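PDB 4IEF: gingipain R2 Pro-Domain, which probably keeps the arginine-specific cysteine protease Arg-gingipain of Porphyromonas gingivalis latent and assists its folding until the pro-domain is cleaved off. Local coordinates for residues Lys89-Lys94 and Leu163-Glu168; Phe127-Ile132 and Asn150-Gln155; Val28-Asp33 and Pro50-Gly55. One frame throughout, in Å; residues are numbered along the deposited sequence.

Contact 1. Residues Lys89-Lys94 and Leu163-Glu168; sequences KFIEKK and LRIYTE
F90 lies against both Y166 and R164 on one face of an antiparallel strand pair, and this aromatic and cationic layer carries much of the side-chain contact. Its CB sits over the centre of the Y166 ring, 3.6 Å from the centroid and 9° off the normal, a CH-pi contact; the two rings themselves meet obliquely, planes at 48°. The chi1 of F90 (75°) sets CG between the backbone N and the carbonyl carbon, so that the ring stands out from the sheet, and the extended chain of R164 runs out beside it and brings CD over the rim of its face, 4.0 Å from the F90 ring centroid.

The charged contact continues on the same face. R164 NE donates to E92 OE2 at 3.1 Å, part of a salt bridge, using the anti lone pair of that oxygen. Carboxylate and guanidinium are nearly coplanar, and F90 CZ lies over one guanidinium face, so ring and carboxylate hold different sides of one cation. F127 adds a cation-pi contact to R164.

Backbone bonds define the register. I91 and I165 exchange two bonds, I165 N to I91 O at 2.8 Å being the shorter, and K93 and L163 form a second reciprocal pair. Near K89 the register slips by one residue: T167 and E168 both face it, a classic beta bulge. K89 N donates to E168 O at 3.0 Å, whereas the bond from T167 N to K89 O is weak.

On the other face, I91 CG1 packs on I165 CB at 3.9 Å, and I165 CD1 touches K93 CB. E168 turns its carboxylate to R31, in a salt bridge.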
ATOM      1  N   LYS A  89     -20.816  25.558  13.668  1.00 36.52           N
ATOM      2  CA  LYS A  89     -20.893  26.955  13.240  1.00 35.64           C
ATOM      3  C   LYS A  89     -20.941  26.983  11.716  1.00 36.55           C
ATOM      4  O   LYS A  89     -20.101  26.349  11.071  1.00 33.97           O
ATOM      5  CB  LYS A  89     -19.661  27.714  13.781  1.00 38.68           C
ATOM      6  CG  LYS A  89     -19.611  29.210  13.494  1.00 65.20           C
ATOM      7  CD  LYS A  89     -18.208  29.780  13.755  1.00 79.50           C
ATOM      8  CE  LYS A  89     -17.865  29.954  15.221  1.00 93.43           C
ATOM      9  NZ  LYS A  89     -16.411  30.186  15.422  1.00102.65           N
ATOM     10  N   PHE A  90     -21.926  27.684  11.133  1.00 32.58           N
ATOM     11  CA  PHE A  90     -22.003  27.755   9.676  1.00 30.93           C
ATOM     12  C   PHE A  90     -22.336  29.165   9.171  1.00 35.98           C
ATOM     13  O   PHE A  90     -22.870  29.997   9.908  1.00 33.63           O
ATOM     14  CB  PHE A  90     -23.001  26.721   9.097  1.00 31.42           C
ATOM     15  CG  PHE A  90     -24.479  27.007   9.254  1.00 33.20           C
ATOM     16  CD1 PHE A  90     -25.148  27.821   8.345  1.00 35.18           C
ATOM     17  CD2 PHE A  90     -25.215  26.406  10.266  1.00 35.06           C
ATOM     18  CE1 PHE A  90     -26.509  28.084   8.490  1.00 36.45           C
ATOM     19  CE2 PHE A  90     -26.582  26.641  10.387  1.00 38.41           C
ATOM     20  CZ  PHE A  90     -27.220  27.484   9.503  1.00 36.45           C
ATOM     21  N   ILE A  91     -22.023  29.399   7.889  1.00 35.00           N
ATOM     22  CA  ILE A  91     -22.325  30.618   7.141  1.00 36.66           C
ATOM     23  C   ILE A  91     -23.147  30.193   5.919  1.00 42.48           C
ATOM     24  O   ILE A  91     -22.998  29.063   5.438  1.00 40.74           O
ATOM     25  CB  ILE A  91     -21.067  31.464   6.767  1.00 39.75           C
ATOM     26  CG1 ILE A  91     -19.975  30.622   6.064  1.00 38.81           C
ATOM     27  CG2 ILE A  91     -20.512  32.187   7.995  1.00 41.24           C
ATOM     28  CD1 ILE A  91     -19.054  31.418   5.110  1.00 44.42           C
ATOM     29  N   GLU A  92     -24.037  31.066   5.451  1.00 41.41           N
ATOM     30  CA  GLU A  92     -24.892  30.749   4.315  1.00 41.56           C
ATOM     31  C   GLU A  92     -24.471  31.491   3.059  1.00 46.42           C
ATOM     32  O   GLU A  92     -24.161  32.684   3.105  1.00 47.30           O
ATOM     33  CB  GLU A  92     -26.362  31.050   4.629  1.00 44.01           C
ATOM     34  CG  GLU A  92     -27.077  29.894   5.304  1.00 55.19           C
ATOM     35  CD  GLU A  92     -28.593  29.900   5.260  1.00 70.52           C
ATOM     36  OE1 GLU A  92     -29.186  30.861   4.717  1.00 69.32           O
ATOM     37  OE2 GLU A  92     -29.193  28.927   5.772  1.00 59.41           O
ATOM     38  N   LYS A  93     -24.463  30.761   1.936  1.00 41.92           N
ATOM     39  CA  LYS A  93     -24.173  31.259   0.598  1.00 41.45           C
ATOM     40  C   LYS A  93     -25.457  31.084  -0.227  1.00 45.87           C
ATOM     41  O   LYS A  93     -25.917  29.951  -0.416  1.00 45.43           O
ATOM     42  CB  LYS A  93     -22.975  30.508  -0.001  1.00 42.63           C
ATOM     43  CG  LYS A  93     -22.017  31.401  -0.772  1.00 52.71           C
ATOM     44  CD  LYS A  93     -21.009  30.583  -1.572  1.00 56.10           C
ATOM     45  CE  LYS A  93     -20.204  31.441  -2.520  1.00 55.10           C
ATOM     46  NZ  LYS A  93     -19.521  30.629  -3.561  1.00 53.10           N
ATOM     47  N   LYS A  94     -26.081  32.203  -0.640  1.00 43.27           N
ATOM     48  CA  LYS A  94     -27.352  32.167  -1.368  1.00 43.21           C
ATOM     49  C   LYS A  94     -27.169  32.247  -2.887  1.00 45.94           C
ATOM     50  O   LYS A  94     -26.155  32.757  -3.368  1.00 44.87           O
ATOM     51  CB  LYS A  94     -28.294  33.272  -0.879  1.00 47.09           C
ATOM     52  CG  LYS A  94     -28.930  32.945   0.465  1.00 62.81           C
ATOM     53  CD  LYS A  94     -30.028  33.922   0.828  1.00 74.62           C
ATOM     54  CE  LYS A  94     -30.604  33.611   2.187  1.00 84.47           C
ATOM     55  NZ  LYS A  94     -31.408  34.743   2.721  1.00 89.07           N
ATOM     56  N   LEU A 163     -26.512  27.213   0.106  1.00 31.12           N
ATOM     57  CA  LEU A 163     -25.407  26.398   0.565  1.00 29.90           C
ATOM     58  C   LEU A 163     -24.988  26.837   1.962  1.00 33.32           C
ATOM     59  O   LEU A 163     -24.740  28.021   2.195  1.00 33.20           O
ATOM     60  CB  LEU A 163     -24.215  26.468  -0.407  1.00 29.28           C
ATOM     61  CG  LEU A 163     -22.955  25.671  -0.010  1.00 32.76           C
ATOM     62  CD1 LEU A 163     -23.095  24.181  -0.349  1.00 31.99           C
ATOM     63  CD2 LEU A 163     -21.729  26.243  -0.673  1.00 34.93           C
ATOM     64  N   ARG A 164     -24.915  25.872   2.881  1.00 29.95           N
ATOM     65  CA  ARG A 164     -24.463  26.075   4.254  1.00 30.14           C
ATOM     66  C   ARG A 164     -23.020  25.587   4.364  1.00 32.95           C
ATOM     67  O   ARG A 164     -22.739  24.426   4.064  1.00 30.84           O
ATOM     68  CB  ARG A 164     -25.383  25.355   5.252  1.00 28.02           C
ATOM     69  CG  ARG A 164     -26.721  26.045   5.424  1.00 32.62           C
ATOM     70  CD  ARG A 164     -27.635  25.271   6.349  1.00 34.71           C
ATOM     71  NE  ARG A 164     -28.926  25.943   6.507  1.00 38.54           N
ATOM     72  CZ  ARG A 164     -29.950  25.450   7.198  1.00 49.48           C
ATOM     73  NH1 ARG A 164     -29.847  24.270   7.801  1.00 31.48           N
ATOM     74  NH2 ARG A 164     -31.085  26.129   7.289  1.00 37.01           N
ATOM     75  N   ILE A 165     -22.107  26.501   4.717  1.00 30.41           N
ATOM     76  CA  ILE A 165     -20.683  26.215   4.864  1.00 29.85           C
ATOM     77  C   ILE A 165     -20.360  26.136   6.351  1.00 34.12           C
ATOM     78  O   ILE A 165     -20.340  27.162   7.026  1.00 34.98           O
ATOM     79  CB  ILE A 165     -19.797  27.266   4.123  1.00 32.90           C
ATOM     80  CG1 ILE A 165     -20.110  27.302   2.604  1.00 32.74           C
ATOM     81  CG2 ILE A 165     -18.295  27.007   4.382  1.00 32.24           C
ATOM     82  CD1 ILE A 165     -19.894  28.654   1.918  1.00 36.26           C
ATOM     83  N   TYR A 166     -20.108  24.923   6.856  1.00 30.33           N
ATOM     84  CA  TYR A 166     -19.762  24.721   8.260  1.00 30.62           C
ATOM     85  C   TYR A 166     -18.272  24.990   8.445  1.00 34.82           C
ATOM     86  O   TYR A 166     -17.429  24.214   7.999  1.00 33.32           O
ATOM     87  CB  TYR A 166     -20.177  23.324   8.751  1.00 31.33           C
ATOM     88  CG  TYR A 166     -21.668  23.192   8.973  1.00 33.23           C
ATOM     89  CD1 TYR A 166     -22.535  22.953   7.910  1.00 34.50           C
ATOM     90  CD2 TYR A 166     -22.216  23.321  10.245  1.00 35.00           C
ATOM     91  CE1 TYR A 166     -23.912  22.859   8.104  1.00 35.44           C
ATOM     92  CE2 TYR A 166     -23.592  23.221  10.452  1.00 36.54           C
ATOM     93  CZ  TYR A 166     -24.437  22.988   9.377  1.00 42.07           C
ATOM     94  OH  TYR A 166     -25.796  22.899   9.570  1.00 44.15           O
ATOM     95  N   THR A 167     -17.958  26.143   9.047  1.00 33.67           N
ATOM     96  CA  THR A 167     -16.584  26.592   9.275  1.00 33.89           C
ATOM     97  C   THR A 167     -15.941  25.793  10.408  1.00 37.30           C
ATOM     98  O   THR A 167     -14.723  25.614  10.395  1.00 37.39           O
ATOM     99  CB  THR A 167     -16.533  28.096   9.540  1.00 41.99           C
ATOM    100  OG1 THR A 167     -17.370  28.409  10.654  1.00 43.06           O
ATOM    101  CG2 THR A 167     -16.940  28.914   8.320  1.00 40.85           C
ATOM    102  N   GLU A 168     -16.755  25.298  11.366  1.00 32.14           N
ATOM    103  CA  GLU A 168     -16.292  24.478  12.482  1.00 31.41           C
ATOM    104  C   GLU A 168     -17.343  23.443  12.882  1.00 35.70           C
ATOM    105  O   GLU A 168     -18.536  23.753  12.941  1.00 36.12           O
ATOM    106  CB  GLU A 168     -15.905  25.337  13.692  1.00 33.33           C
ATOM    107  CG  GLU A 168     -15.190  24.562  14.784  1.00 43.01           C
ATOM    108  CD  GLU A 168     -14.983  25.350  16.058  1.00 65.49           C
ATOM    109  OE1 GLU A 168     -13.844  25.824  16.281  1.00 53.85           O
ATOM    110  OE2 GLU A 168     -15.957  25.507  16.829  1.00 57.88           O
TER

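Contact 2. Residues Phe127-Ile132 and Asn150-Gln155; sequences FFPGEI and NFAPLQ
The side-chain amide of Q155 reaches into the loop F127-I132 and is held there by polar bonds at both of its ends. G130 N donates to Q155 OE1 at 3.1 Å, in the carbonyl plane and on a lone pair. At the other end Q155 NE2 donates to two backbone oxygens: E131 O across the contact at 3.1 Å, approached from above its carbonyl plane, and A152 O of its own segment at 2.9 Å, which lies in the plane of the Q155 amide. A bend in the glutamine chain at chi2 (-73°) turns the amide off the line of the strand and into the loop, where it meets all three.

One direct backbone bond joins the segments: A152 N to I132 O, 2.7 Å and nearly straight at 176°. A CA-H...O contact from Q155 CA to F128 O adds to it.

Apolar atoms pack around the amide. P129, which follows a cis peptide bond, brings CD to 3.3 Å from Q155 OE1 and CG to 4.0 Å from A152 CB, while I132 CG2 lies 3.5 Å from Q155 NE2. The F127 ring presents its edge to Q155 O.

Q155 is buried, yet both polar atoms of its amide are satisfied, OE1 by one bond and NE2 by two; this sets the rotation of the amide and ties the irregular loop to strand 144-157.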
ATOM      1  N   PHE A 127     -32.075  19.904   2.750  1.00 38.06           N
ATOM      2  CA  PHE A 127     -30.618  20.007   2.716  1.00 35.12           C
ATOM      3  C   PHE A 127     -29.983  18.637   2.587  1.00 40.12           C
ATOM      4  O   PHE A 127     -30.294  17.724   3.357  1.00 41.13           O
ATOM      5  CB  PHE A 127     -30.073  20.751   3.940  1.00 35.70           C
ATOM      6  CG  PHE A 127     -30.172  22.249   3.785  1.00 35.89           C
ATOM      7  CD1 PHE A 127     -31.306  22.935   4.208  1.00 39.58           C
ATOM      8  CD2 PHE A 127     -29.144  22.972   3.192  1.00 35.66           C
ATOM      9  CE1 PHE A 127     -31.401  24.320   4.055  1.00 40.25           C
ATOM     10  CE2 PHE A 127     -29.242  24.354   3.035  1.00 38.79           C
ATOM     11  CZ  PHE A 127     -30.367  25.020   3.470  1.00 38.06           C
ATOM     12  N   PHE A 128     -29.112  18.499   1.577  1.00 35.17           N
ATOM     13  CA  PHE A 128     -28.358  17.286   1.281  1.00 33.98           C
ATOM     14  C   PHE A 128     -26.926  17.422   1.824  1.00 34.31           C
ATOM     15  O   PHE A 128     -26.388  18.528   1.765  1.00 31.69           O
ATOM     16  CB  PHE A 128     -28.332  17.021  -0.235  1.00 35.76           C
ATOM     17  CG  PHE A 128     -29.647  16.552  -0.815  1.00 38.32           C
ATOM     18  CD1 PHE A 128     -29.889  15.201  -1.027  1.00 42.62           C
ATOM     19  CD2 PHE A 128     -30.635  17.464  -1.174  1.00 41.17           C
ATOM     20  CE1 PHE A 128     -31.099  14.765  -1.579  1.00 44.52           C
ATOM     21  CE2 PHE A 128     -31.847  17.027  -1.723  1.00 45.12           C
ATOM     22  CZ  PHE A 128     -32.067  15.681  -1.929  1.00 43.45           C
ATOM     23  N   PRO A 129     -26.281  16.353   2.363  1.00 29.85           N
ATOM     24  CA  PRO A 129     -26.773  14.969   2.526  1.00 29.31           C
ATOM     25  C   PRO A 129     -27.786  14.813   3.672  1.00 35.30           C
ATOM     26  O   PRO A 129     -28.531  13.832   3.697  1.00 36.17           O
ATOM     27  CB  PRO A 129     -25.484  14.179   2.795  1.00 30.46           C
ATOM     28  CG  PRO A 129     -24.579  15.167   3.492  1.00 34.99           C
ATOM     29  CD  PRO A 129     -24.896  16.502   2.866  1.00 30.65           C
ATOM     30  N   GLY A 130     -27.818  15.782   4.586  1.00 33.06           N
ATOM     31  CA  GLY A 130     -28.721  15.797   5.734  1.00 34.26           C
ATOM     32  C   GLY A 130     -28.001  15.854   7.064  1.00 40.86           C
ATOM     33  O   GLY A 130     -28.295  16.720   7.888  1.00 42.84           O
ATOM     34  N   GLU A 131     -27.058  14.920   7.284  1.00 37.57           N
ATOM     35  CA  GLU A 131     -26.243  14.830   8.502  1.00 37.08           C
ATOM     36  C   GLU A 131     -24.899  15.520   8.277  1.00 37.64           C
ATOM     37  O   GLU A 131     -24.296  15.356   7.216  1.00 36.99           O
ATOM     38  CB  GLU A 131     -26.008  13.357   8.926  1.00 38.73           C
ATOM     39  CG  GLU A 131     -27.230  12.464   9.104  1.00 52.15           C
ATOM     40  CD  GLU A 131     -28.339  12.895  10.044  1.00 80.08           C
ATOM     41  OE1 GLU A 131     -29.524  12.766   9.656  1.00 72.52           O
ATOM     42  OE2 GLU A 131     -28.035  13.297  11.190  1.00 79.59           O
ATOM     43  N   ILE A 132     -24.427  16.272   9.271  1.00 32.54           N
ATOM     44  CA  ILE A 132     -23.145  16.975   9.164  1.00 31.74           C
ATOM     45  C   ILE A 132     -22.011  16.087   9.713  1.00 34.78           C
ATOM     46  O   ILE A 132     -20.840  16.411   9.507  1.00 33.18           O
ATOM     47  CB  ILE A 132     -23.162  18.401   9.803  1.00 35.46           C
ATOM     48  CG1 ILE A 132     -23.323  18.370  11.330  1.00 36.15           C
ATOM     49  CG2 ILE A 132     -24.214  19.302   9.138  1.00 36.07           C
ATOM     50  CD1 ILE A 132     -22.769  19.594  12.026  1.00 40.86           C
ATOM     51  N   ASN A 150     -16.939  10.770   9.703  1.00 29.22           N
ATOM     52  CA  ASN A 150     -17.040  11.623   8.515  1.00 28.40           C
ATOM     53  C   ASN A 150     -17.710  12.955   8.831  1.00 33.03           C
ATOM     54  O   ASN A 150     -18.804  12.990   9.402  1.00 32.08           O
ATOM     55  CB  ASN A 150     -17.821  10.916   7.397  1.00 27.12           C
ATOM     56  CG  ASN A 150     -17.459   9.462   7.257  1.00 43.48           C
ATOM     57  OD1 ASN A 150     -16.320   9.118   6.931  1.00 36.31           O
ATOM     58  ND2 ASN A 150     -18.391   8.580   7.596  1.00 30.81           N
ATOM     59  N   PHE A 151     -17.052  14.046   8.435  1.00 29.72           N
ATOM     60  CA  PHE A 151     -17.594  15.395   8.558  1.00 29.65           C
ATOM     61  C   PHE A 151     -18.155  15.805   7.219  1.00 33.13           C
ATOM     62  O   PHE A 151     -17.453  15.664   6.219  1.00 33.25           O
ATOM     63  CB  PHE A 151     -16.508  16.392   8.992  1.00 31.44           C
ATOM     64  CG  PHE A 151     -15.909  16.158  10.353  1.00 33.26           C
ATOM     65  CD1 PHE A 151     -14.720  15.451  10.494  1.00 35.52           C
ATOM     66  CD2 PHE A 151     -16.517  16.672  11.495  1.00 35.46           C
ATOM     67  CE1 PHE A 151     -14.147  15.261  11.757  1.00 37.15           C
ATOM     68  CE2 PHE A 151     -15.947  16.484  12.752  1.00 38.75           C
ATOM     69  CZ  PHE A 151     -14.766  15.780  12.875  1.00 36.76           C
ATOM     70  N   ALA A 152     -19.410  16.271   7.177  1.00 28.55           N
ATOM     71  CA  ALA A 152     -20.047  16.766   5.954  1.00 27.41           C
ATOM     72  C   ALA A 152     -20.312  18.274   6.165  1.00 31.86           C
ATOM     73  O   ALA A 152     -21.395  18.660   6.614  1.00 31.18           O
ATOM     74  CB  ALA A 152     -21.320  15.982   5.647  1.00 27.75           C
ATOM     75  N   PRO A 153     -19.286  19.136   5.941  1.00 29.72           N
ATOM     76  CA  PRO A 153     -19.446  20.567   6.243  1.00 30.63           C
ATOM     77  C   PRO A 153     -20.128  21.388   5.148  1.00 35.79           C
ATOM     78  O   PRO A 153     -20.239  22.612   5.284  1.00 36.33           O
ATOM     79  CB  PRO A 153     -18.006  21.032   6.437  1.00 32.13           C
ATOM     80  CG  PRO A 153     -17.221  20.173   5.511  1.00 35.38           C
ATOM     81  CD  PRO A 153     -17.917  18.849   5.451  1.00 30.71           C
ATOM     82  N   LEU A 154     -20.567  20.732   4.068  1.00 31.60           N
ATOM     83  CA  LEU A 154     -21.243  21.413   2.977  1.00 31.52           C
ATOM     84  C   LEU A 154     -22.639  20.804   2.803  1.00 34.70           C
ATOM     85  O   LEU A 154     -22.781  19.651   2.390  1.00 33.68           O
ATOM     86  CB  LEU A 154     -20.407  21.360   1.679  1.00 30.93           C
ATOM     87  CG  LEU A 154     -19.017  22.025   1.733  1.00 35.48           C
ATOM     88  CD1 LEU A 154     -18.209  21.683   0.519  1.00 34.79           C
ATOM     89  CD2 LEU A 154     -19.118  23.547   1.876  1.00 37.66           C
ATOM     90  N   GLN A 155     -23.658  21.573   3.209  1.00 30.84           N
ATOM     91  CA  GLN A 155     -25.067  21.185   3.154  1.00 29.81           C
ATOM     92  C   GLN A 155     -25.763  22.086   2.132  1.00 32.08           C
ATOM     93  O   GLN A 155     -25.652  23.307   2.214  1.00 31.61           O
ATOM     94  CB  GLN A 155     -25.719  21.257   4.545  1.00 31.45           C
ATOM     95  CG  GLN A 155     -25.016  20.414   5.625  1.00 31.96           C
ATOM     96  CD  GLN A 155     -25.213  18.919   5.502  1.00 41.29           C
ATOM     97  OE1 GLN A 155     -26.302  18.429   5.190  1.00 36.33           O
ATOM     98  NE2 GLN A 155     -24.168  18.155   5.805  1.00 30.61           N
TER

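Contact 3. Residues Val28-Asp33 and Pro50-Gly55; sequences VQFRMD and PTFTEG
D33 and T53 are joined through both backbone and side chain. T53 N donates to D33 O at 3.1 Å with an N-H...O angle of 158°, the donor tilted 29° from the carbonyl plane. T53 OG1 donates to D33 OD1 at 2.7 Å, using the anti lone pair of the carboxylate oxygen. D33 points its carboxylate to the hydroxyl of T53 because chi1 (-171°) turns CG away from the backbone N. The second oxygen, D33 OD2, accepts from Q15 NE2, so each carboxylate oxygen has a partner. Within P50-G55, G55 N donates to F52 O at 2.9 Å and closes a type II beta turn that spans F52 to G55.

Hydrophobic contacts lie beside these bonds. M32 SD makes a Met-aromatic contact, 4.2 Å from the centroid of the F52 ring, and approaches F52 CB at 3.6 Å; the bends of M32 at chi2 and chi3 bring the methyl CE over one face of the ring, with the sulfur placed obliquely near CB and CG. F30 directs an edge at the face of F52 in an offset edge-to-face pair, centroids 5.9 Å apart. P153 and L69 also touch both phenylalanines.

The polar grip pairs the chain just beyond strand 25-31 with the turn after strand 45-51, and the aspartate, divided between T53 and Q15, is probably held as a carboxylate. Beside it, sulfur and rings supply contacts that need no donor or acceptor.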
ATOM      1  N   VAL A  28     -13.270  15.168  18.333  1.00 38.68           N
ATOM      2  CA  VAL A  28     -12.566  15.580  17.118  1.00 37.29           C
ATOM      3  C   VAL A  28     -13.154  16.900  16.604  1.00 41.04           C
ATOM      4  O   VAL A  28     -14.373  17.040  16.464  1.00 40.33           O
ATOM      5  CB  VAL A  28     -12.569  14.472  16.018  1.00 39.53           C
ATOM      6  CG1 VAL A  28     -11.730  14.882  14.805  1.00 38.45           C
ATOM      7  CG2 VAL A  28     -12.079  13.130  16.568  1.00 39.37           C
ATOM      8  N   GLN A  29     -12.264  17.860  16.325  1.00 36.70           N
ATOM      9  CA  GLN A  29     -12.618  19.160  15.788  1.00 35.69           C
ATOM     10  C   GLN A  29     -12.263  19.242  14.308  1.00 36.60           C
ATOM     11  O   GLN A  29     -11.143  18.926  13.903  1.00 36.82           O
ATOM     12  CB  GLN A  29     -11.912  20.283  16.575  1.00 38.31           C
ATOM     13  CG  GLN A  29     -11.931  21.654  15.881  1.00 51.18           C
ATOM     14  CD  GLN A  29     -11.260  22.730  16.687  1.00 74.46           C
ATOM     15  OE1 GLN A  29     -11.745  23.143  17.738  1.00 72.67           O
ATOM     16  NE2 GLN A  29     -10.126  23.217  16.199  1.00 64.94           N
ATOM     17  N   PHE A  30     -13.230  19.679  13.511  1.00 30.80           N
ATOM     18  CA  PHE A  30     -13.056  19.967  12.097  1.00 28.82           C
ATOM     19  C   PHE A  30     -13.147  21.467  11.923  1.00 33.23           C
ATOM     20  O   PHE A  30     -14.019  22.109  12.525  1.00 32.49           O
ATOM     21  CB  PHE A  30     -14.108  19.256  11.216  1.00 28.64           C
ATOM     22  CG  PHE A  30     -14.225  19.847   9.825  1.00 29.05           C
ATOM     23  CD1 PHE A  30     -15.080  20.920   9.573  1.00 30.93           C
ATOM     24  CD2 PHE A  30     -13.440  19.368   8.779  1.00 29.95           C
ATOM     25  CE1 PHE A  30     -15.128  21.517   8.308  1.00 30.97           C
ATOM     26  CE2 PHE A  30     -13.519  19.943   7.500  1.00 31.51           C
ATOM     27  CZ  PHE A  30     -14.359  21.011   7.276  1.00 29.59           C
ATOM     28  N   ARG A  31     -12.289  22.018  11.069  1.00 29.54           N
ATOM     29  CA  ARG A  31     -12.338  23.419  10.689  1.00 30.10           C
ATOM     30  C   ARG A  31     -12.138  23.502   9.183  1.00 33.33           C
ATOM     31  O   ARG A  31     -11.290  22.790   8.634  1.00 30.82           O
ATOM     32  CB  ARG A  31     -11.328  24.266  11.466  1.00 32.45           C
ATOM     33  CG  ARG A  31     -11.855  24.731  12.818  1.00 42.93           C
ATOM     34  CD  ARG A  31     -10.791  25.450  13.620  1.00 47.26           C
ATOM     35  NE  ARG A  31     -11.346  26.031  14.840  1.00 52.07           N
ATOM     36  CZ  ARG A  31     -10.623  26.590  15.807  1.00 59.63           C
ATOM     37  NH1 ARG A  31      -9.299  26.631  15.715  1.00 46.25           N
ATOM     38  NH2 ARG A  31     -11.216  27.099  16.876  1.00 40.86           N
ATOM     39  N   MET A  32     -12.980  24.309   8.507  1.00 30.36           N
ATOM     40  CA  MET A  32     -12.927  24.489   7.055  1.00 29.15           C
ATOM     41  C   MET A  32     -11.590  25.125   6.649  1.00 34.04           C
ATOM     42  O   MET A  32     -11.182  26.135   7.221  1.00 34.22           O
ATOM     43  CB  MET A  32     -14.114  25.337   6.557  1.00 31.00           C
ATOM     44  CG  MET A  32     -14.183  25.461   5.030  1.00 33.02           C
ATOM     45  SD  MET A  32     -14.302  23.871   4.161  1.00 34.14           S
ATOM     46  CE  MET A  32     -16.065  23.571   4.298  1.00 30.36           C
ATOM     47  N   ASP A  33     -10.918  24.512   5.669  1.00 30.36           N
ATOM     48  CA  ASP A  33      -9.630  24.995   5.208  1.00 30.07           C
ATOM     49  C   ASP A  33      -9.591  25.032   3.686  1.00 33.95           C
ATOM     50  O   ASP A  33      -9.935  24.045   3.030  1.00 33.83           O
ATOM     51  CB  ASP A  33      -8.496  24.120   5.773  1.00 31.03           C
ATOM     52  CG  ASP A  33      -7.111  24.679   5.508  1.00 34.51           C
ATOM     53  OD1 ASP A  33      -6.452  24.201   4.565  1.00 32.98           O
ATOM     54  OD2 ASP A  33      -6.695  25.598   6.238  1.00 39.03           O
ATOM     55  N   PRO A  50     -17.327  22.294  -5.373  1.00 29.11           N
ATOM     56  CA  PRO A  50     -16.603  22.714  -4.163  1.00 29.42           C
ATOM     57  C   PRO A  50     -15.413  21.804  -3.857  1.00 31.41           C
ATOM     58  O   PRO A  50     -15.481  20.601  -4.090  1.00 28.51           O
ATOM     59  CB  PRO A  50     -17.665  22.627  -3.056  1.00 31.13           C
ATOM     60  CG  PRO A  50     -18.948  22.201  -3.733  1.00 35.14           C
ATOM     61  CD  PRO A  50     -18.569  21.577  -5.028  1.00 30.31           C
ATOM     62  N   THR A  51     -14.312  22.398  -3.358  1.00 28.17           N
ATOM     63  CA  THR A  51     -13.092  21.697  -2.950  1.00 27.40           C
ATOM     64  C   THR A  51     -12.539  22.322  -1.683  1.00 31.13           C
ATOM     65  O   THR A  51     -12.609  23.539  -1.525  1.00 31.84           O
ATOM     66  CB  THR A  51     -12.003  21.697  -4.052  1.00 33.45           C
ATOM     67  OG1 THR A  51     -11.795  23.021  -4.538  1.00 35.93           O
ATOM     68  CG2 THR A  51     -12.306  20.743  -5.196  1.00 30.36           C
ATOM     69  N   PHE A  52     -11.987  21.495  -0.778  1.00 25.64           N
ATOM     70  CA  PHE A  52     -11.335  21.954   0.447  1.00 24.94           C
ATOM     71  C   PHE A  52     -10.249  20.952   0.825  1.00 30.54           C
ATOM     72  O   PHE A  52     -10.299  19.802   0.379  1.00 30.27           O
ATOM     73  CB  PHE A  52     -12.331  22.213   1.604  1.00 25.85           C
ATOM     74  CG  PHE A  52     -13.141  21.045   2.134  1.00 25.44           C
ATOM     75  CD1 PHE A  52     -12.620  20.197   3.109  1.00 25.78           C
ATOM     76  CD2 PHE A  52     -14.458  20.852   1.729  1.00 26.07           C
ATOM     77  CE1 PHE A  52     -13.380  19.141   3.627  1.00 25.58           C
ATOM     78  CE2 PHE A  52     -15.219  19.792   2.247  1.00 27.60           C
ATOM     79  CZ  PHE A  52     -14.669  18.937   3.183  1.00 24.45           C
ATOM     80  N   THR A  53      -9.259  21.388   1.624  1.00 28.70           N
ATOM     81  CA  THR A  53      -8.141  20.545   2.072  1.00 28.83           C
ATOM     82  C   THR A  53      -8.671  19.262   2.742  1.00 30.60           C
ATOM     83  O   THR A  53      -9.498  19.331   3.661  1.00 30.08           O
ATOM     84  CB  THR A  53      -7.200  21.323   3.004  1.00 34.24           C
ATOM     85  OG1 THR A  53      -7.008  22.642   2.488  1.00 35.44           O
ATOM     86  CG2 THR A  53      -5.856  20.634   3.180  1.00 29.70           C
ATOM     87  N   GLU A  54      -8.226  18.100   2.214  1.00 24.97           N
ATOM     88  CA  GLU A  54      -8.567  16.735   2.643  1.00 23.91           C
ATOM     89  C   GLU A  54     -10.058  16.395   2.354  1.00 27.63           C
ATOM     90  O   GLU A  54     -10.566  15.370   2.824  1.00 26.73           O
ATOM     91  CB  GLU A  54      -8.214  16.524   4.130  1.00 25.83           C
ATOM     92  CG  GLU A  54      -7.740  15.128   4.480  1.00 33.87           C
ATOM     93  CD  GLU A  54      -7.524  14.881   5.960  1.00 47.14           C
ATOM     94  OE1 GLU A  54      -7.131  15.829   6.679  1.00 40.37           O
ATOM     95  OE2 GLU A  54      -7.735  13.728   6.399  1.00 43.41           O
ATOM     96  N   GLY A  55     -10.716  17.232   1.545  1.00 24.27           N
ATOM     97  CA  GLY A  55     -12.095  17.026   1.124  1.00 23.89           C
ATOM     98  C   GLY A  55     -12.176  15.987   0.028  1.00 27.20           C
ATOM     99  O   GLY A  55     -11.382  16.022  -0.916  1.00 27.11           O
TER

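In the fold
The three contacts lie 11 to 12 Å apart, centre to centre. Along the chain contact 3 closes first, and contact 2 is then nested inside the loop closed by contact 1. Each has a segment on the large antiparallel sheet, in which strand 162-176 pairs with strands 79-93, 144-157 and 25-31. Contacts 1 and 2 join through R164 N to Q155 O and Y166 N to P153 O, both 2.8 Å; contacts 1 and 3 meet where M32 N hydrogen-bonds to T167 O, 2.9 Å. Contact 2 adds a loop to this sheet and contact 3 the chain following the small sheet 36-42/45-51; packing of P153 and F151 on F30 connects these parts.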